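Protease (Helicobacter pylori, PDB 5EUF) probably acts as a zinc-dependent M16-family protease that cleaves the cytoplasmic domain of human junctional adhesion molecule A, weakening the gastric epithelial barrier. Local coordinates at residues 11-16 with 212-217; 15-20 with 192-197; 50-55 with 180-185; 252-257 with 329-334; 336-341 with 402-407. One frame throughout, in Å; residues are numbered along the deposited sequence.

Contact 1: 11-16 with 212-217; sequences VTLKNG and HFESLK
The side-chain amide nitrogen of Asn15, ND2, spends both of its hydrogens on carbonyl oxygens of residues 212-217. One bond, from Asn15 ND2 to Leu216 O, spans 3.0 Å and is almost straight, with 172° at the hydrogen. The other, from Asn15 ND2 to Phe213 O, is 2.7 Å long but distinctly bent, at 132°. Both acceptors lie in the plane of the amide, so the pair fixes its rotation. Phe213 O also accepts from Leu216 N, which closes a type I turn, and the two donors approach this oxygen from opposite faces of its carbonyl plane. Asn15 itself belongs to a type I turn, from Leu13 to Gly16, and CG set between the backbone N and the carbonyl carbon (chi1 50°) carries the amide across to the second turn. The contact is thus turn against turn, with one side chain pinning the carbonyls at either end of its partner.

Around this polar centre the packing is looser. Leu13 CD2 rests 3.9 Å from Glu214 N and 4.1 Å from Phe213 CB. The extended chain of Lys14 crosses that of Glu214 at about a right angle, and Lys14 CG comes within 3.9 Å of Glu214 CG. On the solvent side Lys14 NZ and Lys217 NZ stand 4.1 Å apart, a proximity that solvent and the carboxylate of Glu214, not in contact, may ease.

Phe213 and Leu216 reach inward to Met113 of helix 102-113, while Leu13 leans on Lys210. The loop after strand 9-12 is thereby fastened to the chain leaving helix 202-213.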
# COMPACT_ATOMS: atom_id res chain seq x y z
N VAL B 11 -0.81 33.17 19.67
CA VAL B 11 -0.13 34.17 18.85
C VAL B 11 0.57 33.48 17.69
O VAL B 11 1.30 32.51 17.88
CB VAL B 11 0.89 34.98 19.68
CG1 VAL B 11 1.87 35.70 18.76
CG2 VAL B 11 0.18 35.97 20.59
N THR B 12 0.33 33.98 16.48
CA THR B 12 1.02 33.48 15.30
C THR B 12 2.17 34.42 14.92
O THR B 12 1.98 35.63 14.84
CB THR B 12 0.07 33.32 14.10
OG1 THR B 12 -0.97 32.39 14.43
CG2 THR B 12 0.83 32.82 12.88
N LEU B 13 3.35 33.85 14.71
CA LEU B 13 4.54 34.63 14.40
C LEU B 13 4.61 34.94 12.91
O LEU B 13 3.80 34.46 12.12
CB LEU B 13 5.80 33.88 14.85
CG LEU B 13 6.31 34.17 16.27
CD1 LEU B 13 5.18 34.36 17.27
CD2 LEU B 13 7.25 33.06 16.72
N LYS B 14 5.60 35.75 12.52
CA LYS B 14 5.71 36.21 11.14
C LYS B 14 6.13 35.11 10.18
O LYS B 14 6.11 35.29 8.97
CB LYS B 14 6.70 37.38 11.05
CG LYS B 14 8.15 37.01 11.27
CD LYS B 14 9.06 38.21 11.02
CE LYS B 14 10.53 37.82 11.09
NZ LYS B 14 11.43 38.97 10.79
N ASN B 15 6.53 33.96 10.73
CA ASN B 15 6.92 32.83 9.92
C ASN B 15 5.87 31.72 9.93
O ASN B 15 6.10 30.63 9.42
CB ASN B 15 8.27 32.27 10.39
CG ASN B 15 8.31 32.04 11.88
OD1 ASN B 15 7.27 32.02 12.55
ND2 ASN B 15 9.50 31.86 12.42
N GLY B 16 4.72 32.02 10.52
CA GLY B 16 3.61 31.09 10.55
C GLY B 16 3.61 30.15 11.75
O GLY B 16 2.71 29.33 11.89
N HIS B 212 13.38 33.31 20.25
CA HIS B 212 14.11 32.18 19.69
C HIS B 212 13.55 31.68 18.35
O HIS B 212 14.26 31.01 17.60
CB HIS B 212 14.13 31.03 20.69
CG HIS B 212 14.85 31.35 21.96
ND1 HIS B 212 14.22 31.85 23.07
CD2 HIS B 212 16.16 31.25 22.29
CE1 HIS B 212 15.10 32.04 24.04
NE2 HIS B 212 16.29 31.68 23.59
N PHE B 213 12.31 32.01 18.04
CA PHE B 213 11.66 31.39 16.89
C PHE B 213 11.23 32.36 15.78
O PHE B 213 11.06 31.95 14.64
CB PHE B 213 10.44 30.60 17.36
CG PHE B 213 10.78 29.42 18.23
CD1 PHE B 213 11.01 28.17 17.67
CD2 PHE B 213 10.89 29.56 19.60
CE1 PHE B 213 11.33 27.08 18.47
CE2 PHE B 213 11.21 28.48 20.41
CZ PHE B 213 11.43 27.24 19.84
N GLU B 214 11.06 33.64 16.12
CA GLU B 214 10.54 34.60 15.15
C GLU B 214 11.47 34.79 13.96
O GLU B 214 11.03 35.10 12.85
CB GLU B 214 10.28 35.95 15.83
CG GLU B 214 9.49 36.93 14.98
CD GLU B 214 9.30 38.27 15.66
OE1 GLU B 214 10.29 38.81 16.21
OE2 GLU B 214 8.17 38.79 15.64
N SER B 215 12.77 34.61 14.18
CA SER B 215 13.77 34.84 13.15
C SER B 215 14.05 33.61 12.30
O SER B 215 14.79 33.68 11.32
CB SER B 215 15.07 35.35 13.78
OG SER B 215 15.35 34.66 14.99
N LEU B 216 13.47 32.47 12.67
CA LEU B 216 13.64 31.24 11.89
C LEU B 216 12.89 31.34 10.56
O LEU B 216 11.79 31.88 10.50
CB LEU B 216 13.16 30.02 12.68
CG LEU B 216 14.03 29.63 13.88
CD1 LEU B 216 13.65 28.27 14.40
CD2 LEU B 216 15.51 29.66 13.51
N LYS B 217 13.50 30.82 9.51
CA LYS B 217 12.94 30.98 8.17
C LYS B 217 12.27 29.70 7.67
O LYS B 217 12.60 28.60 8.10
CB LYS B 217 14.04 31.41 7.18
CG LYS B 217 14.77 32.69 7.58
CD LYS B 217 13.80 33.84 7.85
CE LYS B 217 14.53 35.06 8.39
NZ LYS B 217 13.59 36.10 8.91

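Contact 2: 15-20 with 192-197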
# COMPACT_ATOMS: atom_id res chain seq x y z
N ASN B 15 6.53 33.96 10.73
CA ASN B 15 6.92 32.83 9.92
C ASN B 15 5.87 31.72 9.93
O ASN B 15 6.10 30.63 9.42
CB ASN B 15 8.27 32.27 10.39
CG ASN B 15 8.31 32.04 11.88
OD1 ASN B 15 7.27 32.02 12.55
ND2 ASN B 15 9.50 31.86 12.42
N GLY B 16 4.72 32.02 10.52
CA GLY B 16 3.61 31.09 10.55
C GLY B 16 3.61 30.15 11.75
O GLY B 16 2.71 29.33 11.89
N LEU B 17 4.62 30.28 12.60
CA LEU B 17 4.69 29.47 13.81
C LEU B 17 3.62 29.91 14.81
O LEU B 17 3.52 31.09 15.15
CB LEU B 17 6.07 29.57 14.46
CG LEU B 17 6.23 28.71 15.72
CD1 LEU B 17 6.81 27.35 15.38
CD2 LEU B 17 7.08 29.41 16.77
N GLN B 18 2.84 28.95 15.29
CA GLN B 18 1.81 29.23 16.28
C GLN B 18 2.35 29.03 17.69
O GLN B 18 3.03 28.04 17.97
CB GLN B 18 0.59 28.34 16.05
CG GLN B 18 -0.57 28.61 17.01
CD GLN B 18 -1.81 27.82 16.66
OE1 GLN B 18 -1.77 26.92 15.82
NE2 GLN B 18 -2.92 28.16 17.30
N VAL B 19 2.06 29.98 18.57
CA VAL B 19 2.51 29.90 19.95
C VAL B 19 1.31 29.90 20.89
O VAL B 19 0.53 30.85 20.91
CB VAL B 19 3.45 31.07 20.33
CG1 VAL B 19 4.18 30.76 21.62
CG2 VAL B 19 4.43 31.33 19.21
N VAL B 20 1.17 28.83 21.67
CA VAL B 20 0.05 28.69 22.58
C VAL B 20 0.50 28.60 24.03
O VAL B 20 1.26 27.71 24.41
CB VAL B 20 -0.80 27.45 22.25
CG1 VAL B 20 -1.99 27.36 23.20
CG2 VAL B 20 -1.27 27.50 20.80
N ALA B 192 4.78 24.16 12.41
CA ALA B 192 5.09 23.82 13.80
C ALA B 192 4.30 24.66 14.81
O ALA B 192 3.88 25.78 14.51
CB ALA B 192 6.58 23.98 14.05
N ILE B 193 4.11 24.09 16.00
CA ILE B 193 3.41 24.77 17.09
C ILE B 193 4.21 24.67 18.38
O ILE B 193 4.58 23.58 18.81
CB ILE B 193 2.01 24.17 17.33
CG1 ILE B 193 1.13 24.30 16.09
CG2 ILE B 193 1.35 24.83 18.54
CD1 ILE B 193 -0.22 23.62 16.23
N VAL B 194 4.46 25.82 19.01
CA VAL B 194 5.14 25.84 20.30
C VAL B 194 4.11 26.04 21.41
O VAL B 194 3.47 27.09 21.50
CB VAL B 194 6.21 26.95 20.37
CG1 VAL B 194 6.83 27.00 21.76
CG2 VAL B 194 7.28 26.72 19.31
N LEU B 195 3.95 25.02 22.25
CA LEU B 195 2.95 25.02 23.30
C LEU B 195 3.60 25.02 24.68
O LEU B 195 4.46 24.18 24.96
CB LEU B 195 2.03 23.81 23.15
CG LEU B 195 1.03 23.49 24.26
CD1 LEU B 195 -0.06 24.54 24.34
CD2 LEU B 195 0.44 22.10 24.06
N VAL B 196 3.20 25.96 25.53
CA VAL B 196 3.73 26.04 26.89
C VAL B 196 2.61 26.00 27.92
O VAL B 196 1.73 26.87 27.93
CB VAL B 196 4.58 27.31 27.09
CG1 VAL B 196 5.05 27.40 28.54
CG2 VAL B 196 5.77 27.33 26.13
N VAL B 197 2.65 24.99 28.78
CA VAL B 197 1.61 24.79 29.79
C VAL B 197 2.22 24.71 31.18
O VAL B 197 3.24 24.06 31.38
CB VAL B 197 0.79 23.50 29.51
CG1 VAL B 197 -0.30 23.31 30.55
CG2 VAL B 197 0.20 23.53 28.11
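Strand segments 18-20 and 192-197 run parallel, 13° apart in direction, with Gln18 opposite Ile193, Val19 opposite Val194 and Val20 opposite Leu195. Successive bonds run from Val194 N to Gln18 O (2.8 Å), from Val20 N to Val194 O (2.9 Å) and from Val196 N to Val20 O (2.8 Å); the one from Gln18 N to Ala192 O is weak. Just before the strand an Asx turn shapes the chain, as Asn15 OD1 accepts from Leu17 N at 3.2 Å, the donor standing above the carbonyl plane.

These strands are second and third in order across the mixed six-stranded sheet in the N-terminal half, part of the alpha/beta domain of the M16 family. On the face of Val19, Val194 and Val196, helices 102-113 and 202-213 cover the sheet: Val19 meets Phe206 and Thr209, and Val194 meets Leu106. Leu17 straddles the start of this pairing; CG stands anti to N (chi1 -179°), and the fork beyond it sets CD1 3.6 Å from Ala192 CB while CD2 lies 3.7 Å from Val194 CG2.

On the other face Gln18 and Ile193 run side by side, and Gln18 OE1 comes to 3.7 Å from Ile193 CD1 while NE2 bonds to Ser10 OG. Further along, Val20 CG1 packs on Leu195 CD1 at 3.6 Å, and Leu376 of helix 365-376 touches both residues.

Contact 3: 50-55 with 180-185; sequences GIAHML and KKFHSL. With ZN (zinc ion), chain G.
The ring of Phe182 is the centre of this contact: the CG2 methyl of Ile51 lies over one face, and Leu55 CD1 stands at the edge, near the ring plane. Ile51 CG2 makes a CH-pi contact, 4.0 Å from the ring centroid and 28° off the normal. The edge contact, Leu55 CD1 to Phe182 CD1, measures 3.5 Å. Farther out on the ring, Ala52 CB approaches Phe182 CE1 at 3.9 Å. Phe182 holds CG anti to its own N (chi1 -166°), which drives the ring into the angle between Ile51 and Leu55, one helical turn apart. The second methyl of Leu55 serves the next residue, with CD2 3.7 Å from His183 CB.

No hydrogen bond joins the two segments; 51-55 and 180-185 cross at -75°, their axes 10.1 Å apart, and the interface is buried and almost wholly apolar.

The contact packs the back of the metal-binding helix. Its sequence His53-Met54-Leu55-Glu56-His57 is the inverted HxxEH zinc motif of M16 peptidases, in which Glu56 probably is the proton acceptor. His53 leaves the other side of the helix, and its NE2 binds zinc at 2.4 Å, with Glu133 as a further ligand.

Helix 51-58 is therefore held between two partners. Helix 120-139, which carries Glu133, meets His53 and selenomethionine Met54 through Val130, while helix 176-186 supports Ile51, Ala52 and Leu55 and also reaches Met54 through Ile179.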
# COMPACT_ATOMS: atom_id res chain seq x y z
N GLY B 50 8.12 5.34 7.49
CA GLY B 50 8.85 5.32 8.75
C GLY B 50 9.83 6.47 8.90
O GLY B 50 10.57 6.53 9.88
N ILE B 51 9.84 7.38 7.93
CA ILE B 51 10.79 8.49 7.93
C ILE B 51 10.45 9.51 9.00
O ILE B 51 11.34 10.04 9.67
CB ILE B 51 10.84 9.18 6.55
CG1 ILE B 51 11.41 8.23 5.50
CG2 ILE B 51 11.68 10.45 6.61
CD1 ILE B 51 11.68 8.89 4.16
N ALA B 52 9.16 9.78 9.17
CA ALA B 52 8.69 10.71 10.19
C ALA B 52 9.17 10.27 11.57
O ALA B 52 9.54 11.09 12.41
CB ALA B 52 7.18 10.83 10.16
N HIS B 53 9.17 8.96 11.79
CA HIS B 53 9.63 8.36 13.03
C HIS B 53 11.15 8.41 13.17
O HIS B 53 11.67 8.61 14.27
CB HIS B 53 9.15 6.91 13.12
CG HIS B 53 9.61 6.19 14.35
ND1 HIS B 53 10.70 5.34 14.35
CD2 HIS B 53 9.13 6.17 15.62
CE1 HIS B 53 10.87 4.84 15.56
NE2 HIS B 53 9.93 5.33 16.35
N MSE B 54 11.86 8.22 12.07
CA MSE B 54 13.32 8.30 12.07
C MSE B 54 13.79 9.69 12.52
O MSE B 54 14.74 9.82 13.29
CB MSE B 54 13.89 7.97 10.69
CG MSE B 54 15.40 8.21 10.53
SE MSE B 54 16.56 6.96 11.49
CE MSE B 54 18.28 7.57 10.83
N LEU B 55 13.09 10.72 12.04
CA LEU B 55 13.40 12.10 12.39
C LEU B 55 13.32 12.36 13.89
O LEU B 55 14.00 13.25 14.41
CB LEU B 55 12.47 13.06 11.66
CG LEU B 55 12.80 13.32 10.19
CD1 LEU B 55 11.82 14.31 9.60
CD2 LEU B 55 14.22 13.82 10.06
N LYS B 180 16.62 14.42 4.47
CA LYS B 180 16.81 15.86 4.41
C LYS B 180 15.63 16.53 3.70
O LYS B 180 15.19 17.61 4.09
CB LYS B 180 18.12 16.21 3.70
CG LYS B 180 19.36 15.90 4.52
CD LYS B 180 20.61 16.44 3.84
CE LYS B 180 21.83 16.29 4.73
NZ LYS B 180 23.04 16.87 4.07
N LYS B 181 15.11 15.87 2.67
CA LYS B 181 13.95 16.38 1.94
C LYS B 181 12.73 16.41 2.85
O LYS B 181 12.03 17.42 2.92
CB LYS B 181 13.68 15.54 0.70
N PHE B 182 12.48 15.30 3.53
CA PHE B 182 11.32 15.16 4.40
C PHE B 182 11.35 16.16 5.55
O PHE B 182 10.36 16.84 5.83
CB PHE B 182 11.23 13.74 4.95
CG PHE B 182 9.90 13.40 5.57
CD1 PHE B 182 9.64 13.70 6.90
CD2 PHE B 182 8.91 12.77 4.83
CE1 PHE B 182 8.42 13.39 7.47
CE2 PHE B 182 7.69 12.45 5.40
CZ PHE B 182 7.44 12.77 6.72
N HIS B 183 12.50 16.26 6.21
CA HIS B 183 12.64 17.12 7.38
C HIS B 183 12.47 18.60 7.04
O HIS B 183 11.65 19.29 7.64
CB HIS B 183 13.99 16.90 8.06
CG HIS B 183 14.21 17.80 9.23
ND1 HIS B 183 14.94 18.97 9.14
CD2 HIS B 183 13.79 17.72 10.52
CE1 HIS B 183 14.97 19.56 10.33
NE2 HIS B 183 14.28 18.82 11.18
N SER B 184 13.25 19.07 6.07
CA SER B 184 13.22 20.48 5.69
C SER B 184 11.86 20.90 5.16
O SER B 184 11.51 22.08 5.18
CB SER B 184 14.30 20.78 4.65
OG SER B 184 13.99 20.16 3.41
N LEU B 185 11.08 19.93 4.69
CA LEU B 185 9.75 20.21 4.16
C LEU B 185 8.71 20.25 5.27
O LEU B 185 7.85 21.13 5.28
CB LEU B 185 9.36 19.16 3.12
CG LEU B 185 7.91 19.22 2.62
CD1 LEU B 185 7.62 20.56 1.97
CD2 LEU B 185 7.64 18.08 1.65
ZN ZN G . 10.90 4.87 18.50

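Contact 4: 252-257 with 329-334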
# COMPACT_ATOMS: atom_id res chain seq x y z
N VAL B 252 -6.08 -11.64 18.74
CA VAL B 252 -7.07 -11.21 17.76
C VAL B 252 -7.18 -9.68 17.72
O VAL B 252 -7.09 -9.01 18.75
CB VAL B 252 -8.47 -11.81 18.05
CG1 VAL B 252 -8.97 -11.36 19.41
CG2 VAL B 252 -9.46 -11.44 16.95
N ALA B 253 -7.34 -9.14 16.52
CA ALA B 253 -7.60 -7.72 16.36
C ALA B 253 -8.87 -7.52 15.54
O ALA B 253 -8.93 -7.91 14.38
CB ALA B 253 -6.42 -7.03 15.70
N LEU B 254 -9.88 -6.92 16.15
CA LEU B 254 -11.13 -6.64 15.46
C LEU B 254 -11.37 -5.14 15.43
O LEU B 254 -11.61 -4.52 16.47
CB LEU B 254 -12.31 -7.36 16.14
CG LEU B 254 -13.71 -7.02 15.62
CD1 LEU B 254 -13.84 -7.29 14.13
CD2 LEU B 254 -14.78 -7.78 16.40
N GLY B 255 -11.31 -4.55 14.24
CA GLY B 255 -11.46 -3.12 14.10
C GLY B 255 -12.59 -2.73 13.18
O GLY B 255 -12.85 -3.39 12.17
N TYR B 256 -13.27 -1.64 13.53
CA TYR B 256 -14.36 -1.11 12.72
C TYR B 256 -14.01 0.29 12.26
O TYR B 256 -13.51 1.10 13.03
CB TYR B 256 -15.67 -1.12 13.52
CG TYR B 256 -16.22 -2.50 13.80
CD1 TYR B 256 -15.85 -3.19 14.95
CD2 TYR B 256 -17.10 -3.11 12.92
CE1 TYR B 256 -16.35 -4.46 15.21
CE2 TYR B 256 -17.61 -4.37 13.18
CZ TYR B 256 -17.23 -5.04 14.32
OH TYR B 256 -17.74 -6.30 14.57
N LYS B 257 -14.28 0.58 10.98
CA LYS B 257 -14.03 1.91 10.43
C LYS B 257 -14.87 2.95 11.15
O LYS B 257 -15.98 2.67 11.61
CB LYS B 257 -14.32 1.94 8.93
CG LYS B 257 -13.23 1.29 8.08
CD LYS B 257 -11.92 2.07 8.15
CE LYS B 257 -10.81 1.32 7.44
NZ LYS B 257 -11.16 0.96 6.03
N GLU B 329 -16.86 -14.13 20.90
CA GLU B 329 -17.32 -13.54 22.15
C GLU B 329 -17.47 -12.02 22.07
O GLU B 329 -18.48 -11.47 22.49
CB GLU B 329 -16.38 -13.90 23.29
CG GLU B 329 -16.33 -15.39 23.62
CD GLU B 329 -17.66 -15.94 24.09
OE1 GLU B 329 -18.42 -15.19 24.74
OE2 GLU B 329 -17.95 -17.12 23.81
N ILE B 330 -16.46 -11.35 21.53
CA ILE B 330 -16.51 -9.89 21.42
C ILE B 330 -17.65 -9.46 20.49
O ILE B 330 -18.28 -8.44 20.72
CB ILE B 330 -15.18 -9.29 20.90
CG1 ILE B 330 -14.72 -10.00 19.63
CG2 ILE B 330 -14.10 -9.40 21.96
CD1 ILE B 330 -13.33 -9.61 19.19
N VAL B 331 -17.92 -10.26 19.47
CA VAL B 331 -19.03 -9.99 18.57
C VAL B 331 -20.35 -10.15 19.31
O VAL B 331 -21.27 -9.34 19.16
CB VAL B 331 -19.00 -10.92 17.33
CG1 VAL B 331 -20.30 -10.82 16.55
CG2 VAL B 331 -17.81 -10.57 16.44
N ALA B 332 -20.43 -11.20 20.13
CA ALA B 332 -21.61 -11.46 20.95
C ALA B 332 -21.89 -10.31 21.92
O ALA B 332 -23.05 -10.02 22.22
CB ALA B 332 -21.43 -12.76 21.72
N LEU B 333 -20.83 -9.66 22.39
CA LEU B 333 -20.98 -8.48 23.22
C LEU B 333 -21.51 -7.31 22.40
O LEU B 333 -22.42 -6.60 22.83
CB LEU B 333 -19.64 -8.10 23.87
CG LEU B 333 -19.14 -9.01 24.98
CD1 LEU B 333 -17.85 -8.46 25.58
CD2 LEU B 333 -20.20 -9.16 26.06
N LEU B 334 -20.94 -7.12 21.21
CA LEU B 334 -21.35 -6.04 20.32
C LEU B 334 -22.79 -6.20 19.87
O LEU B 334 -23.51 -5.21 19.71
CB LEU B 334 -20.42 -5.97 19.11
CG LEU B 334 -18.95 -5.67 19.40
CD1 LEU B 334 -18.19 -5.41 18.11
CD2 LEU B 334 -18.83 -4.49 20.36
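Leu254 and Ile330 form the tight end of this contact, where two aliphatic chains slide past each other in opposite directions. Leu254 CD2 reaches Ile330 CD1 at 3.6 Å, and the same Ile330 CD1 is 3.9 Å from Leu254 CB, so the methyl lies along the leucine instead of merely meeting its end. The torsions of Ile330 explain this: chi1 of 51° places CG1 between N and the carbonyl carbon, an uncommon choice in a helix, and the extended chi2 sends CD1 on toward the strand. One turn later Leu334 makes the second close approach, its CD1 lying 3.6 Å from Tyr256 CE1 and 3.7 Å from Tyr256 OH. Leucine and tyrosine come from opposite directions, and the methyl meets the phenol end of the ring obliquely.

This is a helix laid on a sheet. Residues 252-257 belong to the middle strand of the five-stranded mixed sheet in the C-terminal half, and the helical segment runs 32° from the strand direction, its axis 10.9 Å away. Leu254 and Tyr256 face helix 323-338, whereas Ala253, on the reverse of the sheet, packs against Leu146 and Phe150 of helix 142-154.

The other flank is looser. Val331 CG2 comes no nearer to Leu254 CD2 than 4.1 Å, and Val331 is partly exposed. Farther round, Leu333 turns to Leu284 of helix 284-289, and Glu329, poorly ordered, forms a salt bridge with Lys292.

Contact 5: 336-341 with 402-407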
# COMPACT_ATOMS: atom_id res chain seq x y z
N LYS B 336 -25.04 -7.80 21.69
CA LYS B 336 -25.72 -7.47 22.94
C LYS B 336 -25.78 -5.96 23.13
O LYS B 336 -26.79 -5.41 23.56
CB LYS B 336 -25.02 -8.13 24.12
CG LYS B 336 -25.52 -7.67 25.48
CD LYS B 336 -24.58 -8.09 26.60
CE LYS B 336 -25.02 -7.48 27.93
NZ LYS B 336 -24.00 -7.68 29.00
N LEU B 337 -24.68 -5.29 22.79
CA LEU B 337 -24.62 -3.83 22.83
C LEU B 337 -25.59 -3.21 21.84
O LEU B 337 -26.38 -2.33 22.20
CB LEU B 337 -23.20 -3.35 22.54
CG LEU B 337 -23.04 -1.86 22.21
CD1 LEU B 337 -23.45 -1.00 23.39
CD2 LEU B 337 -21.61 -1.55 21.80
N LYS B 338 -25.55 -3.67 20.60
CA LYS B 338 -26.40 -3.12 19.54
C LYS B 338 -27.88 -3.35 19.82
O LYS B 338 -28.74 -2.65 19.27
CB LYS B 338 -26.02 -3.72 18.18
CG LYS B 338 -24.73 -3.14 17.61
CD LYS B 338 -24.48 -3.60 16.18
CE LYS B 338 -24.09 -5.06 16.11
NZ LYS B 338 -23.74 -5.47 14.72
N LYS B 339 -28.19 -4.32 20.68
CA LYS B 339 -29.57 -4.54 21.11
C LYS B 339 -30.01 -3.43 22.07
O LYS B 339 -31.20 -3.28 22.36
CB LYS B 339 -29.72 -5.91 21.78
CG LYS B 339 -29.76 -7.08 20.80
CD LYS B 339 -29.87 -8.41 21.53
CE LYS B 339 -29.94 -9.59 20.57
NZ LYS B 339 -31.21 -9.62 19.79
N GLY B 340 -29.04 -2.66 22.57
CA GLY B 340 -29.33 -1.54 23.43
C GLY B 340 -29.27 -1.88 24.91
O GLY B 340 -29.86 -1.18 25.74
N GLU B 341 -28.55 -2.94 25.24
CA GLU B 341 -28.46 -3.39 26.63
C GLU B 341 -27.36 -2.68 27.40
O GLU B 341 -26.32 -3.26 27.71
CB GLU B 341 -28.25 -4.91 26.69
CG GLU B 341 -29.44 -5.72 26.19
CD GLU B 341 -29.29 -7.20 26.45
OE1 GLU B 341 -30.14 -7.98 25.97
OE2 GLU B 341 -28.31 -7.59 27.12
N VAL B 402 -24.52 5.04 17.78
CA VAL B 402 -23.16 5.04 17.28
C VAL B 402 -22.66 3.61 17.10
O VAL B 402 -21.95 3.30 16.14
CB VAL B 402 -22.22 5.81 18.22
CG1 VAL B 402 -20.78 5.67 17.79
CG2 VAL B 402 -22.62 7.28 18.26
N ALA B 403 -23.04 2.74 18.04
CA ALA B 403 -22.68 1.33 17.97
C ALA B 403 -23.19 0.69 16.68
O ALA B 403 -22.41 0.17 15.89
CB ALA B 403 -23.22 0.59 19.18
N ASN B 404 -24.50 0.73 16.48
CA ASN B 404 -25.11 0.15 15.28
C ASN B 404 -24.65 0.82 13.99
O ASN B 404 -24.72 0.22 12.91
CB ASN B 404 -26.63 0.21 15.37
CG ASN B 404 -27.20 -0.82 16.33
OD1 ASN B 404 -27.65 -1.88 15.91
ND2 ASN B 404 -27.16 -0.51 17.62
N GLU B 405 -24.19 2.06 14.10
CA GLU B 405 -23.79 2.83 12.93
C GLU B 405 -22.48 2.32 12.35
O GLU B 405 -22.34 2.20 11.13
CB GLU B 405 -23.66 4.31 13.29
CG GLU B 405 -23.26 5.19 12.12
CD GLU B 405 -24.39 5.43 11.14
OE1 GLU B 405 -25.56 5.13 11.50
OE2 GLU B 405 -24.12 5.91 10.02
N TYR B 406 -21.51 2.03 13.22
CA TYR B 406 -20.16 1.75 12.76
C TYR B 406 -19.72 0.31 13.02
O TYR B 406 -18.82 -0.19 12.35
CB TYR B 406 -19.17 2.71 13.43
CG TYR B 406 -19.56 4.16 13.29
CD1 TYR B 406 -19.56 4.79 12.05
CD2 TYR B 406 -19.93 4.92 14.40
CE1 TYR B 406 -19.91 6.12 11.92
CE2 TYR B 406 -20.28 6.25 14.28
CZ TYR B 406 -20.26 6.84 13.03
OH TYR B 406 -20.61 8.17 12.90
N PHE B 407 -20.36 -0.36 13.97
CA PHE B 407 -19.97 -1.73 14.30
C PHE B 407 -20.71 -2.73 13.42
O PHE B 407 -21.36 -3.65 13.92
CB PHE B 407 -20.21 -2.03 15.78
CG PHE B 407 -19.40 -1.16 16.71
CD1 PHE B 407 -18.22 -0.57 16.28
CD2 PHE B 407 -19.81 -0.95 18.01
CE1 PHE B 407 -17.48 0.23 17.13
CE2 PHE B 407 -19.07 -0.15 18.87
CZ PHE B 407 -17.90 0.44 18.43
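Asn404 and Lys338 bind each other's helix ends where the C termini of two helices meet: helix 323-338, closed by a Schellman motif at Gly340, and helix 396-406, with Phe407 the first residue beyond it.

Two hydrogen bonds join the segments, each using a side chain of one to hold a carbonyl near the end of the other helix. Asn404 ND2 donates to Lys338 O over 3.1 Å, arriving in the carbonyl plane on a lone pair. That oxygen also lies in the plane of the Asn404 amide, whose nitrogen donates as well to Val400 O in the preceding turn. In the reverse direction Lys338 NZ bonds to Phe407 O, also at 3.1 Å, approaching the oxygen nearly end-on. A bend at chi3 (-72°) turns the amine to that oxygen, and its positive charge may favourably offset the partial negative charge of the helix C terminus.

Mixed contacts come from the base of the lysine chain, which crosses the Asn404 amide: Lys338 CB lies 3.3 Å from Asn404 OD1, and Lys338 CG is 3.6 Å from Asn404 ND2.

The apolar part lies on the inner side, where Leu272 of helix 266-276 touches Leu337 and Phe407, and Phe311 meets the Phe407 ring edge-to-face. Leu337 CD2 sits 3.7 Å from Ala403 CB, and the same methyl stands at the edge of the Phe407 ring, near its plane and 4.1 Å from CE2.

How the contacts relate
From the N terminus, contacts 1 and 2 start from the same stretch, sharing Asn15 and Gly16, and close loops of some 170 to 200 residues. Contact 2 joins two strands of the N-terminal sheet; contact 1 closes just afterwards, at the end of helix 202-213. They touch, with Leu17 against Phe213. Contact 3, between helices 51-58 and 176-186, falls within both loops. Contacts 4 and 5 follow in series in the C-terminal half and cross no earlier loop. Both use helix 323-338, first against the sheet and then against helix 396-406, and Tyr256 meets Phe407 between them. Centres of contacts 2 and 5 lie about 40 Å apart, on opposite sides of the chain's centre.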